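Local coordinates for regulatory Subunit of Protein Kinase A (cAMP-dependent) from Euglena gracilis (Euglena gracilis, PDB 6RSX) that binds cAMP in each of two cyclic nucleotide-binding domains and, as a regulatory subunit, probably controls the activity of the kinase catalytic subunit, at residues V215-T218 against I223-I226; E193-E198 against S204-I209; L240-P245 against R279-Y284. All coordinates share one frame; numbering follows the deposited sequence.

In the fold
All three contacts lie round the second cyclic nucleotide-binding domain and its bound cAMP. Contact 1 is a surface hairpin, strands 213-219 and 222-229, joined mainly by backbone hydrogen bonds. Contact 2 is more enclosed and purely apolar: strand 194-196, in the same sheet as that hairpin, packs against strand 204-208 of the other sheet. E198 of contact 2 reaches back to contact 1 through a probable hydrogen bond to T218 N. Contact 3, again at the surface, sets helix 237-242 against the end of helix 274-280 through sulfur and ring carbons. Contacts 1 and 3 both touch cAMP, meeting opposite faces of its adenine.

Contact 1: residues V215-T218 against I223-I226; sequences VNQT and IHTI. With CMP (adenosine-3',5'-cyclic-monophosphate), chain C.
I226 lies against V215 and Q217 in the antiparallel hairpin of strands 213-219 and 222-229, and its side chain runs from the backbone pairing to the base of bound cAMP. CB starts beside the carbonyl oxygen of V215, which accepts a hydrogen bond from I226 N at 2.7 Å. CG1 is turned between its own backbone N and carbonyl carbon (chi1 56°), which carries it past that oxygen to CG1 of V215, 3.8 Å away. The other branch, CG2, sits above the rim of one face of the H224 ring and near OE1 of Q217. At the tip, CD1 of I226 comes down on the adenine face, 3.6 Å from C6 of cAMP, with CD of Q217 at 3.9 Å from the same methyl. On the same side of the base, V215 sets its CG1 over C8 of cAMP at 3.8 Å, with CG2 just beyond that edge.

Behind these side chains, Q217 and H224 form a hydrogen-bonded pair. Q217 N donates to H224 O at 2.9 Å. Q217 O takes the straight return bond from H224 N (171° at the hydrogen) and a weak second one from H224 ND1, also 2.9 Å long, so two donors of one residue share that oxygen. The amide of Q217 is tied by NE2 to the carbonyl oxygen of V247, beside the nucleotide. The chemistry therefore divides: the backbone bonds hold the strands together, while the methyls of V215 and I226 offer the flat purine an apolar surface.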
loop_
_atom_site.group_PDB
_atom_site.type_symbol
_atom_site.label_atom_id
_atom_site.label_comp_id
_atom_site.label_asym_id
_atom_site.label_seq_id
_atom_site.Cartn_x
_atom_site.Cartn_y
_atom_site.Cartn_z
ATOM N N VAL A 215 0.189 26.441 -1.887
ATOM C CA VAL A 215 -0.768 26.018 -2.908
ATOM C C VAL A 215 -1.071 27.252 -3.747
ATOM O O VAL A 215 -1.693 28.189 -3.240
ATOM C CB VAL A 215 -2.059 25.468 -2.298
ATOM C CG1 VAL A 215 -2.976 24.897 -3.377
ATOM C CG2 VAL A 215 -1.726 24.333 -1.253
ATOM N N ASN A 216 -0.652 27.229 -5.013
ATOM C CA ASN A 216 -0.754 28.372 -5.928
ATOM C C ASN A 216 -1.677 28.039 -7.095
ATOM O O ASN A 216 -1.719 26.911 -7.583
ATOM C CB ASN A 216 0.626 28.745 -6.469
ATOM C CG ASN A 216 1.560 29.215 -5.395
ATOM O OD1 ASN A 216 1.124 29.692 -4.338
ATOM N ND2 ASN A 216 2.858 29.108 -5.653
ATOM N N GLN A 217 -2.388 29.047 -7.592
ATOM C CA GLN A 217 -3.347 28.810 -8.651
ATOM C C GLN A 217 -3.333 30.052 -9.528
ATOM O O GLN A 217 -3.182 31.158 -9.007
ATOM C CB GLN A 217 -4.726 28.568 -8.060
ATOM C CG GLN A 217 -5.799 28.062 -8.975
ATOM C CD GLN A 217 -7.064 27.790 -8.189
ATOM O OE1 GLN A 217 -7.647 28.708 -7.614
ATOM N NE2 GLN A 217 -7.470 26.526 -8.120
ATOM N N THR A 218 -3.441 29.849 -10.834
ATOM C CA THR A 218 -3.456 30.965 -11.777
ATOM C C THR A 218 -4.872 31.443 -12.050
ATOM O O THR A 218 -5.816 30.653 -12.140
ATOM C CB THR A 218 -2.801 30.569 -13.096
ATOM O OG1 THR A 218 -3.630 29.612 -13.767
ATOM C CG2 THR A 218 -1.452 29.958 -12.834
ATOM N N ILE A 223 -0.543 34.356 -10.837
ATOM C CA ILE A 223 -0.444 33.309 -9.820
ATOM C C ILE A 223 -0.734 33.917 -8.458
ATOM O O ILE A 223 -0.145 34.945 -8.099
ATOM C CB ILE A 223 0.950 32.676 -9.843
ATOM C CG1 ILE A 223 1.245 32.124 -11.235
ATOM C CG2 ILE A 223 1.053 31.567 -8.762
ATOM C CD1 ILE A 223 2.649 31.566 -11.381
ATOM N N HIS A 224 -1.646 33.305 -7.695
ATOM C CA HIS A 224 -1.761 33.656 -6.289
ATOM C C HIS A 224 -1.786 32.415 -5.404
ATOM O O HIS A 224 -2.140 31.302 -5.817
ATOM C CB HIS A 224 -2.984 34.515 -5.962
ATOM C CG HIS A 224 -4.290 33.875 -6.294
ATOM N ND1 HIS A 224 -4.516 33.225 -7.486
ATOM C CD2 HIS A 224 -5.465 33.844 -5.618
ATOM C CE1 HIS A 224 -5.763 32.792 -7.518
ATOM N NE2 HIS A 224 -6.362 33.157 -6.398
ATOM N N THR A 225 -1.403 32.644 -4.162
ATOM C CA THR A 225 -1.335 31.578 -3.176
ATOM C C THR A 225 -2.706 31.458 -2.531
ATOM O O THR A 225 -3.211 32.435 -1.969
ATOM C CB THR A 225 -0.261 31.913 -2.156
ATOM O OG1 THR A 225 1.021 31.981 -2.804
ATOM C CG2 THR A 225 -0.262 30.885 -1.005
ATOM N N ILE A 226 -3.335 30.284 -2.652
ATOM C CA ILE A 226 -4.686 30.087 -2.134
ATOM C C ILE A 226 -4.713 29.270 -0.847
ATOM O O ILE A 226 -5.769 29.192 -0.201
ATOM C CB ILE A 226 -5.609 29.408 -3.173
ATOM C CG1 ILE A 226 -5.021 28.078 -3.650
ATOM C CG2 ILE A 226 -5.858 30.325 -4.370
ATOM C CD1 ILE A 226 -6.005 27.221 -4.459
HETATM P P CMP C . -5.069 18.254 -6.796
HETATM O O1P CMP C . -4.816 16.695 -7.225
HETATM O O2P CMP C . -6.036 19.010 -7.620
HETATM O "O5'" CMP C . -3.678 19.017 -6.959
HETATM C "C5'" CMP C . -3.470 20.248 -6.255
HETATM C "C4'" CMP C . -3.963 20.064 -4.845
HETATM O "O4'" CMP C . -3.917 21.233 -4.011
HETATM C "C3'" CMP C . -5.389 19.613 -4.671
HETATM O "O3'" CMP C . -5.637 18.317 -5.212
HETATM C "C2'" CMP C . -5.558 19.723 -3.164
HETATM O "O2'" CMP C . -4.987 18.552 -2.548
HETATM C "C1'" CMP C . -4.633 20.919 -2.836
HETATM N N9 CMP C . -5.337 22.098 -2.320
HETATM C C8 CMP C . -5.067 22.694 -1.154
HETATM N N7 CMP C . -5.898 23.724 -1.027
HETATM C C5 CMP C . -6.654 23.765 -2.138
HETATM C C6 CMP C . -7.651 24.636 -2.499
HETATM N N6 CMP C . -8.204 25.768 -1.813
HETATM N N1 CMP C . -8.289 24.479 -3.643
HETATM C C2 CMP C . -7.936 23.454 -4.464
HETATM N N3 CMP C . -6.944 22.571 -4.104
HETATM C C4 CMP C . -6.315 22.764 -2.944
#

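Contact 2: residues E193-E198 against S204-I209; sequences EIVVKE and SFYIII
V195 and Y206 meet in a CH-pi contact, the main interaction between 193-198 and 204-209. The methyl CG1 of V195 sits over the middle of the phenol ring, 3.5 Å from the centroid of Y206 and only 13° off the ring normal. The two side chains approach from opposite directions, and all six ring carbons lie at similar distances from the methyl. Torsion aims it there: CG1 of V195 points anti to the backbone N (chi1 -176°), while CG2 is turned aside.

Plain apolar contact accounts for the rest. CG1 of V196 reaches CE1 of Y206 at 3.9 Å, the two side chains sliding past each other in opposite directions. No hydrogen bond crosses between the segments, whose nearest CA atoms, those of V196 and S204, are still 8.4 Å apart; the gap is spanned by side chains. A serine in place of Y206 would probably leave CG1 of V195 without the ring face it rests on and open a gap between the two strands.

Two successive valines can reach one ring because V195 and V196 both face V250 on strand 249-252, forming a classic beta bulge where the chain turns a corner. V196 is also a pocket residue, its side chain about 4 Å from bound cAMP, so the tyrosine lies just behind the ligand wall. Around the contact, Y206 meets the F235 ring with nearly parallel planes and touches S260 of strand 256-262, while V195 rests on M213. The pairing thus bridges the two four-stranded sheets of the beta barrel, linking edge strand 194-196 to inner strand 204-208.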
loop_
_atom_site.group_PDB
_atom_site.type_symbol
_atom_site.label_atom_id
_atom_site.label_comp_id
_atom_site.label_asym_id
_atom_site.label_seq_id
_atom_site.Cartn_x
_atom_site.Cartn_y
_atom_site.Cartn_z
ATOM N N GLU A 193 10.810 23.848 -4.749
ATOM C CA GLU A 193 10.575 22.710 -5.624
ATOM C C GLU A 193 9.076 22.449 -5.765
ATOM O O GLU A 193 8.346 22.401 -4.766
ATOM C CB GLU A 193 11.291 21.481 -5.066
ATOM C CG GLU A 193 11.118 20.262 -5.921
ATOM C CD GLU A 193 12.036 19.103 -5.513
ATOM O OE1 GLU A 193 12.752 19.212 -4.486
ATOM O OE2 GLU A 193 12.043 18.087 -6.236
ATOM N N ILE A 194 8.618 22.307 -7.008
ATOM C CA ILE A 194 7.218 22.031 -7.317
ATOM C C ILE A 194 6.963 20.541 -7.127
ATOM O O ILE A 194 7.748 19.713 -7.598
ATOM C CB ILE A 194 6.892 22.451 -8.755
ATOM C CG1 ILE A 194 6.952 23.973 -8.893
ATOM C CG2 ILE A 194 5.535 21.910 -9.194
ATOM C CD1 ILE A 194 6.725 24.411 -10.311
ATOM N N VAL A 195 5.868 20.195 -6.453
ATOM C CA VAL A 195 5.505 18.788 -6.225
ATOM C C VAL A 195 4.485 18.316 -7.238
ATOM O O VAL A 195 4.719 17.328 -7.929
ATOM C CB VAL A 195 5.010 18.560 -4.781
ATOM C CG1 VAL A 195 4.724 17.017 -4.535
ATOM C CG2 VAL A 195 6.059 19.071 -3.778
ATOM N N VAL A 196 3.352 19.022 -7.350
ATOM C CA VAL A 196 2.372 18.810 -8.408
ATOM C C VAL A 196 2.078 20.160 -9.066
ATOM O O VAL A 196 2.011 21.196 -8.392
ATOM C CB VAL A 196 1.061 18.171 -7.912
ATOM C CG1 VAL A 196 1.354 16.843 -7.182
ATOM C CG2 VAL A 196 0.293 19.104 -7.001
ATOM N N LYS A 197 1.883 20.131 -10.371
ATOM C CA LYS A 197 1.778 21.336 -11.189
ATOM C C LYS A 197 0.344 21.486 -11.673
ATOM O O LYS A 197 -0.223 20.543 -12.240
ATOM C CB LYS A 197 2.746 21.261 -12.377
ATOM C CG LYS A 197 2.551 22.356 -13.424
ATOM C CD LYS A 197 2.777 23.730 -12.801
ATOM C CE LYS A 197 2.446 24.891 -13.739
ATOM N NZ LYS A 197 2.563 26.164 -12.972
ATOM N N GLU A 198 -0.242 22.670 -11.452
ATOM C CA GLU A 198 -1.584 22.916 -11.958
ATOM C C GLU A 198 -1.645 22.534 -13.431
ATOM O O GLU A 198 -0.697 22.762 -14.187
ATOM C CB GLU A 198 -2.003 24.392 -11.782
ATOM C CG GLU A 198 -3.451 24.666 -12.234
ATOM C CD GLU A 198 -3.919 26.123 -12.061
ATOM O OE1 GLU A 198 -3.122 26.970 -11.613
ATOM O OE2 GLU A 198 -5.098 26.418 -12.369
ATOM N N SER A 204 0.675 11.341 -7.944
ATOM C CA SER A 204 0.776 10.814 -6.592
ATOM C C SER A 204 0.011 11.687 -5.606
ATOM O O SER A 204 -0.337 12.851 -5.878
ATOM C CB SER A 204 2.239 10.689 -6.152
ATOM O OG SER A 204 2.916 9.762 -6.978
ATOM N N PHE A 205 -0.228 11.089 -4.445
ATOM C CA PHE A 205 -0.885 11.692 -3.296
ATOM C C PHE A 205 0.160 11.848 -2.198
ATOM O O PHE A 205 0.963 10.936 -1.965
ATOM C CB PHE A 205 -2.040 10.786 -2.836
ATOM C CG PHE A 205 -2.692 11.226 -1.568
ATOM C CD1 PHE A 205 -3.450 12.391 -1.528
ATOM C CD2 PHE A 205 -2.543 10.488 -0.400
ATOM C CE1 PHE A 205 -4.061 12.805 -0.345
ATOM C CE2 PHE A 205 -3.154 10.892 0.780
ATOM C CZ PHE A 205 -3.923 12.038 0.814
ATOM N N TYR A 206 0.163 12.998 -1.528
ATOM C CA TYR A 206 1.244 13.320 -0.604
ATOM C C TYR A 206 0.705 13.656 0.772
ATOM O O TYR A 206 -0.320 14.344 0.894
ATOM C CB TYR A 206 2.048 14.525 -1.127
ATOM C CG TYR A 206 2.734 14.226 -2.422
ATOM C CD1 TYR A 206 2.043 14.362 -3.631
ATOM C CD2 TYR A 206 4.065 13.776 -2.437
ATOM C CE1 TYR A 206 2.696 14.066 -4.844
ATOM C CE2 TYR A 206 4.705 13.495 -3.617
ATOM C CZ TYR A 206 4.011 13.645 -4.812
ATOM O OH TYR A 206 4.636 13.356 -5.994
ATOM N N ILE A 207 1.425 13.214 1.806
ATOM C CA ILE A 207 1.180 13.642 3.183
ATOM C C ILE A 207 2.458 14.280 3.705
ATOM O O ILE A 207 3.542 13.686 3.616
ATOM C CB ILE A 207 0.750 12.467 4.093
ATOM C CG1 ILE A 207 -0.409 11.684 3.485
ATOM C CG2 ILE A 207 0.337 12.985 5.474
ATOM C CD1 ILE A 207 0.057 10.430 2.764
ATOM N N ILE A 208 2.336 15.474 4.280
ATOM C CA ILE A 208 3.503 16.183 4.786
ATOM C C ILE A 208 3.869 15.656 6.169
ATOM O O ILE A 208 3.018 15.616 7.069
ATOM C CB ILE A 208 3.222 17.690 4.842
ATOM C CG1 ILE A 208 2.803 18.156 3.444
ATOM C CG2 ILE A 208 4.453 18.411 5.391
ATOM C CD1 ILE A 208 2.137 19.530 3.439
ATOM N N ILE A 209 5.130 15.265 6.335
ATOM C CA ILE A 209 5.653 14.920 7.655
ATOM C C ILE A 209 6.153 16.187 8.345
ATOM O O ILE A 209 5.733 16.509 9.456
ATOM C CB ILE A 209 6.772 13.871 7.571
ATOM C CG1 ILE A 209 6.227 12.592 6.924
ATOM C CG2 ILE A 209 7.301 13.584 8.965
ATOM C CD1 ILE A 209 7.320 11.617 6.525
#

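Contact 3: residues L240-P245 against R279-Y284; sequences LMFNQP and RNMQNY. With CMP (adenosine-3',5'-cyclic-monophosphate), chain C.
A Met-aromatic contact between M281 and F242 joins helix 237-242, at the phosphate side of the cAMP pocket, to the end of helix 274-280. SD of M281 lies in the plane of the F242 ring, at its edge, 5.1 Å from the centroid. Beyond the sulfur, CE of M281 comes to 3.3 Å from CE2 of F242. The methionine can span the distance because its chain is extended beyond CG, and it meets the phenylalanine coming from the opposite direction.

M241 backs this pair. Its CB lies over the centre of one F242 face, 4.0 Å above the plane. With CG anti to the carbonyl carbon (chi1 -64°) and the chain straight at chi2, SD of M241 comes to 3.8 Å from CE of M281.

As in other PKA regulatory subunits, a C-terminal helix followed by an aromatic residue over the base probably serves as the lid of this domain, and helix 237-242 belongs to the phosphate-binding cassette, whose E237 and S239 hydrogen-bond to cAMP. M281 also touches E237 and M238 of that helix. After helix 274-280 comes a short 3-10 segment, 282-284, with Y284 N bonded to M281 O at 2.9 Å, and it delivers the capping ring.

The ring of Y284 lies nearly parallel to adenine, with C5 of cAMP 3.4 Å above its plane and offset toward the rim. CA of M281 covers the other face of Y284. The phenol OH is hydrogen-bonded to OE2 of E237, which fixes the outer end of the ring beside the ribose.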
loop_
_atom_site.group_PDB
_atom_site.type_symbol
_atom_site.label_atom_id
_atom_site.label_comp_id
_atom_site.label_asym_id
_atom_site.label_seq_id
_atom_site.Cartn_x
_atom_site.Cartn_y
_atom_site.Cartn_z
ATOM N N LEU A 240 -6.523 12.412 -8.426
ATOM C CA LEU A 240 -6.592 10.965 -8.411
ATOM C C LEU A 240 -8.010 10.475 -8.184
ATOM O O LEU A 240 -8.422 9.485 -8.794
ATOM C CB LEU A 240 -5.644 10.414 -7.341
ATOM C CG LEU A 240 -4.156 10.705 -7.549
ATOM C CD1 LEU A 240 -3.329 10.073 -6.410
ATOM C CD2 LEU A 240 -3.669 10.234 -8.905
ATOM N N MET A 241 -8.776 11.142 -7.313
ATOM C CA MET A 241 -10.109 10.641 -6.982
ATOM C C MET A 241 -11.076 10.801 -8.149
ATOM O O MET A 241 -11.973 9.967 -8.339
ATOM C CB MET A 241 -10.652 11.351 -5.741
ATOM C CG MET A 241 -9.848 11.077 -4.490
ATOM S SD MET A 241 -10.361 12.014 -3.052
ATOM C CE MET A 241 -11.856 11.140 -2.579
ATOM N N PHE A 242 -10.916 11.866 -8.936
ATOM C CA PHE A 242 -11.864 12.215 -9.990
ATOM C C PHE A 242 -11.241 12.141 -11.375
ATOM O O PHE A 242 -11.868 12.571 -12.353
ATOM C CB PHE A 242 -12.428 13.612 -9.744
ATOM C CG PHE A 242 -12.920 13.816 -8.350
ATOM C CD1 PHE A 242 -13.883 12.980 -7.816
ATOM C CD2 PHE A 242 -12.425 14.850 -7.572
ATOM C CE1 PHE A 242 -14.338 13.157 -6.528
ATOM C CE2 PHE A 242 -12.879 15.034 -6.278
ATOM C CZ PHE A 242 -13.839 14.188 -5.759
ATOM N N ASN A 243 -10.024 11.613 -11.478
ATOM C CA ASN A 243 -9.310 11.457 -12.744
ATOM C C ASN A 243 -9.380 12.736 -13.582
ATOM O O ASN A 243 -9.969 12.787 -14.661
ATOM C CB ASN A 243 -9.849 10.261 -13.534
ATOM C CG ASN A 243 -8.833 9.716 -14.512
ATOM O OD1 ASN A 243 -7.863 10.393 -14.865
ATOM N ND2 ASN A 243 -9.044 8.485 -14.953
ATOM N N GLN A 244 -8.741 13.772 -13.046
ATOM C CA GLN A 244 -8.698 15.068 -13.699
ATOM C C GLN A 244 -7.338 15.704 -13.446
ATOM O O GLN A 244 -6.583 15.237 -12.581
ATOM C CB GLN A 244 -9.820 15.965 -13.174
ATOM C CG GLN A 244 -9.532 16.531 -11.788
ATOM C CD GLN A 244 -10.779 16.964 -11.025
ATOM O OE1 GLN A 244 -11.900 16.551 -11.343
ATOM N NE2 GLN A 244 -10.583 17.788 -10.001
ATOM N N PRO A 245 -6.991 16.773 -14.158
ATOM C CA PRO A 245 -5.697 17.423 -13.927
ATOM C C PRO A 245 -5.721 18.149 -12.593
ATOM O O PRO A 245 -6.786 18.480 -12.065
ATOM C CB PRO A 245 -5.570 18.398 -15.105
ATOM C CG PRO A 245 -6.656 17.942 -16.087
ATOM C CD PRO A 245 -7.745 17.419 -15.241
ATOM N N ARG A 279 -14.826 15.195 3.019
ATOM C CA ARG A 279 -15.129 16.278 3.952
ATOM C C ARG A 279 -14.121 17.411 3.816
ATOM O O ARG A 279 -14.493 18.593 3.754
ATOM C CB ARG A 279 -15.143 15.756 5.395
ATOM C CG ARG A 279 -16.485 15.216 5.884
ATOM C CD ARG A 279 -16.463 14.877 7.378
ATOM N NE ARG A 279 -15.592 13.738 7.670
ATOM C CZ ARG A 279 -15.967 12.462 7.583
ATOM N NH1 ARG A 279 -17.205 12.148 7.223
ATOM N NH2 ARG A 279 -15.101 11.496 7.853
ATOM N N ASN A 280 -12.836 17.073 3.757
ATOM C CA ASN A 280 -11.827 18.117 3.735
ATOM C C ASN A 280 -11.959 19.045 2.534
ATOM O O ASN A 280 -11.475 20.179 2.588
ATOM C CB ASN A 280 -10.443 17.511 3.735
ATOM C CG ASN A 280 -9.380 18.545 3.729
ATOM O OD1 ASN A 280 -9.178 19.237 4.731
ATOM N ND2 ASN A 280 -8.677 18.678 2.595
ATOM N N MET A 281 -12.547 18.581 1.432
ATOM C CA MET A 281 -12.696 19.460 0.275
ATOM C C MET A 281 -13.619 20.645 0.564
ATOM O O MET A 281 -13.608 21.623 -0.191
ATOM C CB MET A 281 -13.209 18.667 -0.921
ATOM C CG MET A 281 -12.212 17.596 -1.397
ATOM S SD MET A 281 -12.986 16.641 -2.721
ATOM C CE MET A 281 -11.628 15.595 -3.251
ATOM N N GLN A 282 -14.404 20.578 1.642
ATOM C CA GLN A 282 -15.183 21.741 2.063
ATOM C C GLN A 282 -14.294 22.956 2.276
ATOM O O GLN A 282 -14.729 24.094 2.052
ATOM C CB GLN A 282 -15.949 21.435 3.354
ATOM C CG GLN A 282 -17.057 20.412 3.202
ATOM C CD GLN A 282 -17.464 19.803 4.538
ATOM O OE1 GLN A 282 -17.081 20.301 5.605
ATOM N NE2 GLN A 282 -18.232 18.716 4.488
ATOM N N ASN A 283 -13.053 22.746 2.709
ATOM C CA ASN A 283 -12.149 23.860 2.962
ATOM C C ASN A 283 -11.644 24.511 1.684
ATOM O O ASN A 283 -10.969 25.542 1.766
ATOM C CB ASN A 283 -10.949 23.398 3.802
ATOM C CG ASN A 283 -11.359 22.809 5.145
ATOM O OD1 ASN A 283 -12.012 23.465 5.963
ATOM N ND2 ASN A 283 -10.984 21.553 5.372
ATOM N N TYR A 284 -11.940 23.939 0.514
ATOM C CA TYR A 284 -11.395 24.477 -0.720
ATOM C C TYR A 284 -12.268 25.570 -1.321
ATOM O O TYR A 284 -11.792 26.296 -2.197
ATOM C CB TYR A 284 -11.213 23.387 -1.771
ATOM C CG TYR A 284 -10.207 22.299 -1.388
ATOM C CD1 TYR A 284 -9.301 22.491 -0.345
ATOM C CD2 TYR A 284 -10.172 21.098 -2.086
ATOM C CE1 TYR A 284 -8.378 21.501 0.007
ATOM C CE2 TYR A 284 -9.246 20.087 -1.736
ATOM C CZ TYR A 284 -8.355 20.309 -0.696
ATOM O OH TYR A 284 -7.456 19.308 -0.342
HETATM P P CMP C . -5.069 18.254 -6.796
HETATM O O1P CMP C . -4.816 16.695 -7.225
HETATM O O2P CMP C . -6.036 19.010 -7.620
HETATM O "O5'" CMP C . -3.678 19.017 -6.959
HETATM C "C5'" CMP C . -3.470 20.248 -6.255
HETATM C "C4'" CMP C . -3.963 20.064 -4.845
HETATM O "O4'" CMP C . -3.917 21.233 -4.011
HETATM C "C3'" CMP C . -5.389 19.613 -4.671
HETATM O "O3'" CMP C . -5.637 18.317 -5.212
HETATM C "C2'" CMP C . -5.558 19.723 -3.164
HETATM O "O2'" CMP C . -4.987 18.552 -2.548
HETATM C "C1'" CMP C . -4.633 20.919 -2.836
HETATM N N9 CMP C . -5.337 22.098 -2.320
HETATM C C8 CMP C . -5.067 22.694 -1.154
HETATM N N7 CMP C . -5.898 23.724 -1.027
HETATM C C5 CMP C . -6.654 23.765 -2.138
HETATM C C6 CMP C . -7.651 24.636 -2.499
HETATM N N6 CMP C . -8.204 25.768 -1.813
HETATM N N1 CMP C . -8.289 24.479 -3.643
HETATM C C2 CMP C . -7.936 23.454 -4.464
HETATM N N3 CMP C . -6.944 22.571 -4.104
HETATM C C4 CMP C . -6.315 22.764 -2.944
#